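Local atomic coordinates of uncharacterized tRNA/rRNA methyltransferase HI_0380 (Haemophilus influenzae, PDB entry 3ILK), a protein that probably binds RNA and methylates it with S-adenosyl-L-methionine as a SPOUT-class enzyme of the TrmH family, its own RNA substrate being uncharacterised. Residues I8-L12 with E70-C75; Y189-Y194 with L230-E234. All blocks are in the same frame, centred on the assembly; numbering follows the deposited sequence.

Contact 1 (I8-L12 with E70-C75)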
ATOM      1  N   ILE A   8     -16.959  -2.644 -17.222  1.00 30.83           N
ATOM      2  CA  ILE A   8     -16.038  -3.810 -17.153  1.00 27.79           C
ATOM      3  C   ILE A   8     -16.826  -5.076 -16.798  1.00 26.85           C
ATOM      4  O   ILE A   8     -17.400  -5.167 -15.734  1.00 24.44           O
ATOM      5  CB  ILE A   8     -14.931  -3.650 -16.071  1.00 27.75           C
ATOM      6  CG1 ILE A   8     -14.050  -2.392 -16.329  1.00 27.18           C
ATOM      7  CG2 ILE A   8     -14.121  -4.953 -15.931  1.00 25.95           C
ATOM      8  CD1 ILE A   8     -13.296  -1.861 -15.008  1.00 23.20           C
ATOM      9  N   ARG A   9     -16.855  -6.022 -17.714  1.00 25.10           N
ATOM     10  CA  ARG A   9     -17.520  -7.297 -17.468  1.00 24.73           C
ATOM     11  C   ARG A   9     -16.491  -8.292 -16.980  1.00 24.61           C
ATOM     12  O   ARG A   9     -15.503  -8.559 -17.677  1.00 25.07           O
ATOM     13  CB  ARG A   9     -18.194  -7.800 -18.765  1.00 24.13           C
ATOM     14  CG  ARG A   9     -18.976  -9.153 -18.608  1.00 24.93           C
ATOM     15  CD  ARG A   9     -19.642  -9.589 -19.906  1.00 24.53           C
ATOM     16  NE  ARG A   9     -20.484  -8.529 -20.488  1.00 21.53           N
ATOM     17  CZ  ARG A   9     -20.863  -8.439 -21.763  1.00 25.00           C
ATOM     18  NH1 ARG A   9     -20.513  -9.349 -22.685  1.00 26.55           N
ATOM     19  NH2 ARG A   9     -21.590  -7.388 -22.130  1.00 22.80           N
ATOM     20  N   ILE A  10     -16.761  -8.903 -15.835  1.00 23.94           N
ATOM     21  CA  ILE A  10     -15.954  -9.985 -15.301  1.00 23.67           C
ATOM     22  C   ILE A  10     -16.569 -11.312 -15.776  1.00 23.94           C
ATOM     23  O   ILE A  10     -17.726 -11.592 -15.500  1.00 22.83           O
ATOM     24  CB  ILE A  10     -15.906  -9.907 -13.739  1.00 23.46           C
ATOM     25  CG1 ILE A  10     -15.232  -8.602 -13.261  1.00 24.31           C
ATOM     26  CG2 ILE A  10     -15.221 -11.151 -13.092  1.00 23.10           C
ATOM     27  CD1 ILE A  10     -13.755  -8.492 -13.593  1.00 21.75           C
ATOM     28  N   VAL A  11     -15.802 -12.108 -16.517  1.00 23.48           N
ATOM     29  CA  VAL A  11     -16.339 -13.375 -17.019  1.00 22.67           C
ATOM     30  C   VAL A  11     -15.672 -14.548 -16.312  1.00 21.70           C
ATOM     31  O   VAL A  11     -14.471 -14.643 -16.285  1.00 20.55           O
ATOM     32  CB  VAL A  11     -16.108 -13.524 -18.550  1.00 24.06           C
ATOM     33  CG1 VAL A  11     -16.719 -14.896 -19.040  1.00 21.10           C
ATOM     34  CG2 VAL A  11     -16.644 -12.228 -19.337  1.00 20.69           C
ATOM     35  N   LEU A  12     -16.455 -15.470 -15.770  1.00 22.29           N
ATOM     36  CA  LEU A  12     -15.908 -16.653 -15.156  1.00 22.97           C
ATOM     37  C   LEU A  12     -16.253 -17.923 -15.980  1.00 24.88           C
ATOM     38  O   LEU A  12     -17.458 -18.350 -16.083  1.00 22.01           O
ATOM     39  CB  LEU A  12     -16.471 -16.808 -13.731  1.00 23.02           C
ATOM     40  CG  LEU A  12     -16.510 -15.603 -12.784  1.00 24.30           C
ATOM     41  CD1 LEU A  12     -17.062 -16.033 -11.368  1.00 21.58           C
ATOM     42  CD2 LEU A  12     -15.145 -14.911 -12.635  1.00 27.97           C
ATOM     43  N   GLU A  70     -20.468 -15.456 -26.722  1.00 25.49           N
ATOM     44  CA  GLU A  70     -21.565 -14.726 -26.082  1.00 26.40           C
ATOM     45  C   GLU A  70     -21.034 -13.971 -24.848  1.00 26.27           C
ATOM     46  O   GLU A  70     -21.364 -12.777 -24.658  1.00 23.87           O
ATOM     47  CB  GLU A  70     -22.733 -15.656 -25.723  1.00 25.94           C
ATOM     48  CG  GLU A  70     -23.488 -16.097 -26.944  1.00 29.07           C
ATOM     49  CD  GLU A  70     -24.296 -17.361 -26.701  1.00 35.11           C
ATOM     50  OE1 GLU A  70     -25.504 -17.332 -26.986  1.00 38.39           O
ATOM     51  OE2 GLU A  70     -23.720 -18.385 -26.255  1.00 36.68           O
ATOM     52  N   ALA A  71     -20.159 -14.635 -24.072  1.00 25.02           N
ATOM     53  CA  ALA A  71     -19.649 -14.040 -22.829  1.00 25.77           C
ATOM     54  C   ALA A  71     -18.948 -12.710 -23.069  1.00 26.28           C
ATOM     55  O   ALA A  71     -18.963 -11.871 -22.206  1.00 28.13           O
ATOM     56  CB  ALA A  71     -18.741 -14.995 -22.060  1.00 25.41           C
ATOM     57  N   VAL A  72     -18.361 -12.511 -24.250  1.00 26.66           N
ATOM     58  CA  VAL A  72     -17.641 -11.273 -24.554  1.00 25.13           C
ATOM     59  C   VAL A  72     -18.320 -10.417 -25.599  1.00 25.85           C
ATOM     60  O   VAL A  72     -17.723  -9.437 -26.089  1.00 26.44           O
ATOM     61  CB  VAL A  72     -16.196 -11.536 -25.025  1.00 25.30           C
ATOM     62  CG1 VAL A  72     -15.346 -12.250 -23.941  1.00 24.45           C
ATOM     63  CG2 VAL A  72     -16.180 -12.302 -26.380  1.00 26.67           C
ATOM     64  N   ASP A  73     -19.550 -10.787 -25.958  1.00 26.40           N
ATOM     65  CA  ASP A  73     -20.442  -9.988 -26.823  1.00 27.98           C
ATOM     66  C   ASP A  73     -20.324  -8.488 -26.469  1.00 26.71           C
ATOM     67  O   ASP A  73     -20.470  -8.095 -25.305  1.00 25.75           O
ATOM     68  CB  ASP A  73     -21.898 -10.475 -26.596  1.00 29.00           C
ATOM     69  CG  ASP A  73     -22.958  -9.677 -27.395  1.00 33.28           C
ATOM     70  OD1 ASP A  73     -23.748  -8.917 -26.775  1.00 35.36           O
ATOM     71  OD2 ASP A  73     -23.037  -9.859 -28.625  1.00 34.42           O
ATOM     72  N   ASP A  74     -20.051  -7.651 -27.463  1.00 26.35           N
ATOM     73  CA  ASP A  74     -20.115  -6.230 -27.226  1.00 26.24           C
ATOM     74  C   ASP A  74     -18.992  -5.670 -26.356  1.00 25.80           C
ATOM     75  O   ASP A  74     -19.097  -4.535 -25.889  1.00 25.99           O
ATOM     76  CB  ASP A  74     -21.471  -5.827 -26.624  1.00 27.46           C
ATOM     77  CG  ASP A  74     -22.008  -4.519 -27.205  1.00 31.66           C
ATOM     78  OD1 ASP A  74     -22.395  -3.608 -26.426  1.00 37.33           O
ATOM     79  OD2 ASP A  74     -22.030  -4.405 -28.446  1.00 35.18           O
ATOM     80  N   CYS A  75     -17.923  -6.435 -26.147  1.00 24.83           N
ATOM     81  CA  CYS A  75     -16.690  -5.890 -25.556  1.00 25.11           C
ATOM     82  C   CYS A  75     -15.570  -5.888 -26.589  1.00 24.79           C
ATOM     83  O   CYS A  75     -15.188  -6.954 -27.090  1.00 25.70           O
ATOM     84  CB  CYS A  75     -16.259  -6.714 -24.350  1.00 23.25           C
ATOM     85  SG  CYS A  75     -17.509  -6.828 -23.076  1.00 28.81           S
TER
HETATM   86  O   HOH W   1     -23.804  -7.636 -24.426  1.00 34.54           O
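Strand 8-12 of the parallel sheet in the SpoU (SPOUT-clan) methylase domain faces the end of helix 68-71 and the type II turn Val72-Cys75 that follows it, the backbones coming nearest at Val11 and Ala71, whose CA atoms lie 6.7 Å apart. Arg9 and Val11, two residues apart on the strand, both point toward this segment, which lies over one face of the sheet. Arg9 carries the polar half. Its first two torsions are extended (chi1 -178°, chi2 179°) and carry the chain out from the strand before a bend at chi3 turns the guanidinium toward the carbonyls of Ala71 and Asp73. There NH1 donates to both backbone oxygens. The bond from Arg9 NH1 to Ala71 O (3.0 Å) is nearly straight and lies in the guanidinium plane, yet it reaches the oxygen from above the carbonyl plane. The one from Arg9 NH1 to Asp73 O (2.9 Å) is more bent, at 141°, but meets a lone pair in the carbonyl plane. One nitrogen thus ties the helix end and the turn to the sheet. Cys75 SG sits over the centre of one guanidinium face, 3.9 Å above its plane. The apolar half is smaller: Val11 CG1 meets Ala71 CB at 3.6 Å, and both residues also pack on Val39 of the neighbouring strand 35-39. Near Arg9 NH2 is the like-charged Arg63 NH1. A water accepts from Arg9 NH2 at 3.2 Å and donates to Asp73 OD1 at 2.7 Å, bridging the arginine to a carboxylate it does not touch directly.

Contact 2 (Y189-Y194 with L230-E234)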
ATOM      1  N   TYR A 189      19.725  35.739   4.907  1.00 24.65           N
ATOM      2  CA  TYR A 189      19.151  35.676   6.242  1.00 25.69           C
ATOM      3  C   TYR A 189      19.695  34.460   7.038  1.00 26.41           C
ATOM      4  O   TYR A 189      20.133  34.625   8.166  1.00 26.95           O
ATOM      5  CB  TYR A 189      17.613  35.677   6.141  1.00 25.19           C
ATOM      6  CG  TYR A 189      16.813  35.893   7.443  1.00 25.35           C
ATOM      7  CD1 TYR A 189      17.409  36.408   8.604  1.00 23.52           C
ATOM      8  CD2 TYR A 189      15.434  35.645   7.466  1.00 26.28           C
ATOM      9  CE1 TYR A 189      16.666  36.658   9.740  1.00 25.41           C
ATOM     10  CE2 TYR A 189      14.662  35.852   8.627  1.00 25.79           C
ATOM     11  CZ  TYR A 189      15.287  36.364   9.758  1.00 27.27           C
ATOM     12  OH  TYR A 189      14.547  36.598  10.899  1.00 26.70           O
ATOM     13  N   THR A 190      19.640  33.256   6.454  1.00 26.98           N
ATOM     14  CA  THR A 190      20.302  32.062   7.004  1.00 26.81           C
ATOM     15  C   THR A 190      21.784  32.356   7.351  1.00 28.06           C
ATOM     16  O   THR A 190      22.236  32.065   8.469  1.00 27.32           O
ATOM     17  CB  THR A 190      20.225  30.876   6.008  1.00 26.62           C
ATOM     18  OG1 THR A 190      18.854  30.558   5.721  1.00 24.57           O
ATOM     19  CG2 THR A 190      20.948  29.634   6.549  1.00 26.44           C
ATOM     20  N   GLU A 191      22.519  32.942   6.402  1.00 28.13           N
ATOM     21  CA  GLU A 191      23.945  33.272   6.596  1.00 29.18           C
ATOM     22  C   GLU A 191      24.193  34.186   7.783  1.00 29.03           C
ATOM     23  O   GLU A 191      24.934  33.826   8.711  1.00 28.65           O
ATOM     24  CB  GLU A 191      24.546  33.978   5.390  1.00 29.52           C
ATOM     25  CG  GLU A 191      24.237  33.390   4.035  1.00 32.59           C
ATOM     26  CD  GLU A 191      24.997  34.090   2.920  1.00 34.44           C
ATOM     27  OE1 GLU A 191      26.155  34.522   3.164  1.00 37.31           O
ATOM     28  OE2 GLU A 191      24.433  34.205   1.801  1.00 35.25           O
ATOM     29  N   ARG A 192      23.612  35.386   7.719  1.00 28.72           N
ATOM     30  CA  ARG A 192      23.671  36.333   8.827  1.00 28.82           C
ATOM     31  C   ARG A 192      23.385  35.675  10.195  1.00 28.25           C
ATOM     32  O   ARG A 192      24.163  35.830  11.143  1.00 27.70           O
ATOM     33  CB  ARG A 192      22.726  37.520   8.604  1.00 29.03           C
ATOM     34  CG  ARG A 192      22.835  38.532   9.751  1.00 31.16           C
ATOM     35  CD  ARG A 192      22.032  39.786   9.539  1.00 33.43           C
ATOM     36  NE  ARG A 192      20.703  39.687  10.135  1.00 34.27           N
ATOM     37  CZ  ARG A 192      19.579  39.738   9.434  1.00 35.12           C
ATOM     38  NH1 ARG A 192      19.634  39.886   8.115  1.00 35.95           N
ATOM     39  NH2 ARG A 192      18.406  39.655  10.050  1.00 35.98           N
ATOM     40  N   ILE A 193      22.276  34.945  10.286  1.00 27.75           N
ATOM     41  CA  ILE A 193      21.868  34.332  11.564  1.00 27.14           C
ATOM     42  C   ILE A 193      22.890  33.296  12.057  1.00 27.07           C
ATOM     43  O   ILE A 193      23.293  33.289  13.227  1.00 26.49           O
ATOM     44  CB  ILE A 193      20.416  33.748  11.479  1.00 27.21           C
ATOM     45  CG1 ILE A 193      19.368  34.881  11.501  1.00 26.30           C
ATOM     46  CG2 ILE A 193      20.145  32.680  12.569  1.00 27.03           C
ATOM     47  CD1 ILE A 193      19.380  35.768  12.782  1.00 24.79           C
ATOM     48  N   TYR A 194      23.331  32.440  11.145  1.00 26.85           N
ATOM     49  CA  TYR A 194      24.241  31.372  11.515  1.00 26.88           C
ATOM     50  C   TYR A 194      25.694  31.817  11.674  1.00 26.88           C
ATOM     51  O   TYR A 194      26.481  31.142  12.335  1.00 27.01           O
ATOM     52  CB  TYR A 194      24.027  30.146  10.624  1.00 26.75           C
ATOM     53  CG  TYR A 194      22.758  29.432  11.050  1.00 26.74           C
ATOM     54  CD1 TYR A 194      22.799  28.419  12.010  1.00 24.75           C
ATOM     55  CD2 TYR A 194      21.513  29.802  10.536  1.00 24.55           C
ATOM     56  CE1 TYR A 194      21.630  27.779  12.434  1.00 26.37           C
ATOM     57  CE2 TYR A 194      20.341  29.175  10.963  1.00 26.42           C
ATOM     58  CZ  TYR A 194      20.410  28.154  11.905  1.00 26.28           C
ATOM     59  OH  TYR A 194      19.255  27.538  12.319  1.00 23.93           O
ATOM     60  N   LEU A 230      13.957  31.056  11.044  1.00 25.74           N
ATOM     61  CA  LEU A 230      15.034  32.062  11.200  1.00 25.48           C
ATOM     62  C   LEU A 230      14.663  33.268  12.082  1.00 25.29           C
ATOM     63  O   LEU A 230      15.503  33.768  12.852  1.00 24.40           O
ATOM     64  CB  LEU A 230      15.544  32.546   9.845  1.00 25.49           C
ATOM     65  CG  LEU A 230      16.191  31.485   8.965  1.00 24.31           C
ATOM     66  CD1 LEU A 230      16.408  32.058   7.570  1.00 24.63           C
ATOM     67  CD2 LEU A 230      17.490  30.969   9.555  1.00 23.55           C
ATOM     68  N   SER A 231      13.411  33.718  11.958  1.00 24.72           N
ATOM     69  CA  SER A 231      12.877  34.778  12.805  1.00 24.68           C
ATOM     70  C   SER A 231      12.735  34.288  14.227  1.00 24.24           C
ATOM     71  O   SER A 231      13.020  35.025  15.176  1.00 24.65           O
ATOM     72  CB  SER A 231      11.541  35.259  12.271  1.00 24.26           C
ATOM     73  OG  SER A 231      11.718  35.595  10.896  1.00 27.61           O
ATOM     74  N   ALA A 232      12.304  33.044  14.378  1.00 23.85           N
ATOM     75  CA  ALA A 232      12.216  32.448  15.705  1.00 23.20           C
ATOM     76  C   ALA A 232      13.595  32.451  16.406  1.00 23.38           C
ATOM     77  O   ALA A 232      13.716  32.962  17.515  1.00 23.61           O
ATOM     78  CB  ALA A 232      11.594  31.080  15.632  1.00 23.19           C
ATOM     79  N   VAL A 233      14.623  31.930  15.740  1.00 23.74           N
ATOM     80  CA  VAL A 233      16.022  31.982  16.211  1.00 24.09           C
ATOM     81  C   VAL A 233      16.534  33.435  16.450  1.00 24.61           C
ATOM     82  O   VAL A 233      17.200  33.704  17.467  1.00 23.51           O
ATOM     83  CB  VAL A 233      16.982  31.227  15.217  1.00 24.66           C
ATOM     84  CG1 VAL A 233      18.438  31.259  15.704  1.00 24.22           C
ATOM     85  CG2 VAL A 233      16.533  29.776  15.057  1.00 24.08           C
ATOM     86  N   GLU A 234      16.204  34.351  15.530  1.00 23.47           N
ATOM     87  CA  GLU A 234      16.600  35.748  15.651  1.00 23.91           C
ATOM     88  C   GLU A 234      16.102  36.417  16.931  1.00 24.25           C
ATOM     89  O   GLU A 234      16.877  37.071  17.632  1.00 24.10           O
ATOM     90  CB  GLU A 234      16.164  36.567  14.424  1.00 23.56           C
ATOM     91  CG  GLU A 234      16.748  37.978  14.432  1.00 23.37           C
ATOM     92  CD  GLU A 234      16.502  38.776  13.150  1.00 24.21           C
ATOM     93  OE1 GLU A 234      15.460  38.598  12.465  1.00 23.86           O
ATOM     94  OE2 GLU A 234      17.372  39.610  12.839  1.00 25.93           O
TER
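Leu230 is a knob in a hole formed by Tyr189, Thr190, Ile193 and Tyr194, the centre of a near-parallel helix pair whose local axes cross at 25° and approach to 10.5 Å. Its CB lies over one face of the Tyr189 ring in a CH-pi contact, 3.8 Å from the ring centroid and offset toward the rim. The two methyls divide the rest of the hole: Leu230 CD1 reaches Thr190 OG1, a hydroxyl already hydrogen-bonded to Phe186 O, while Leu230 CD2 meets the edge of the Tyr194 ring at CE2 (3.7 Å). Ile193, also a wall of the hole, packs with CG2 against Val233 CG1 and CD1 against Glu234 CB. Tyr194 and Val233 also pack on Met229 and Tyr194 of the second subunit, respectively, so this side of the pair lies in the dimer interface. On the polar edge, Glu234, with chi1 near trans (-171°) and its chain extended beyond CG, reaches across to two side chains of helix 189-194, which hold both its oxygens. Tyr189 OH donates to Glu234 OE1 at 2.7 Å, the ring and carboxylate planes 55° apart. Arg192 NH2 forms a salt bridge with Glu234 OE2 at 3.0 Å, the acceptor lying in the guanidinium plane but approached from above the carboxylate plane.

In the fold
The two contacts lie on opposite sides of the chain's centre, about 66 Å apart between centres and about 50 Å between nearest atoms, and share no helix or strand. They follow in series along the chain. Contact 1 belongs to the SpoU methylase domain, joining strand 8-13 to the end of helix 68-71; the Val11 side chain is about 8 Å from Gly114, which probably binds S-adenosyl-L-methionine as in relatives. Contact 2 pairs helices 180-197 and 220-240 in the all-helical C-terminal part, away from those sites. No other chain of the assembly touches contact 1, whereas contact 2 meets the second subunit, so its helix pair contributes to dimer packing.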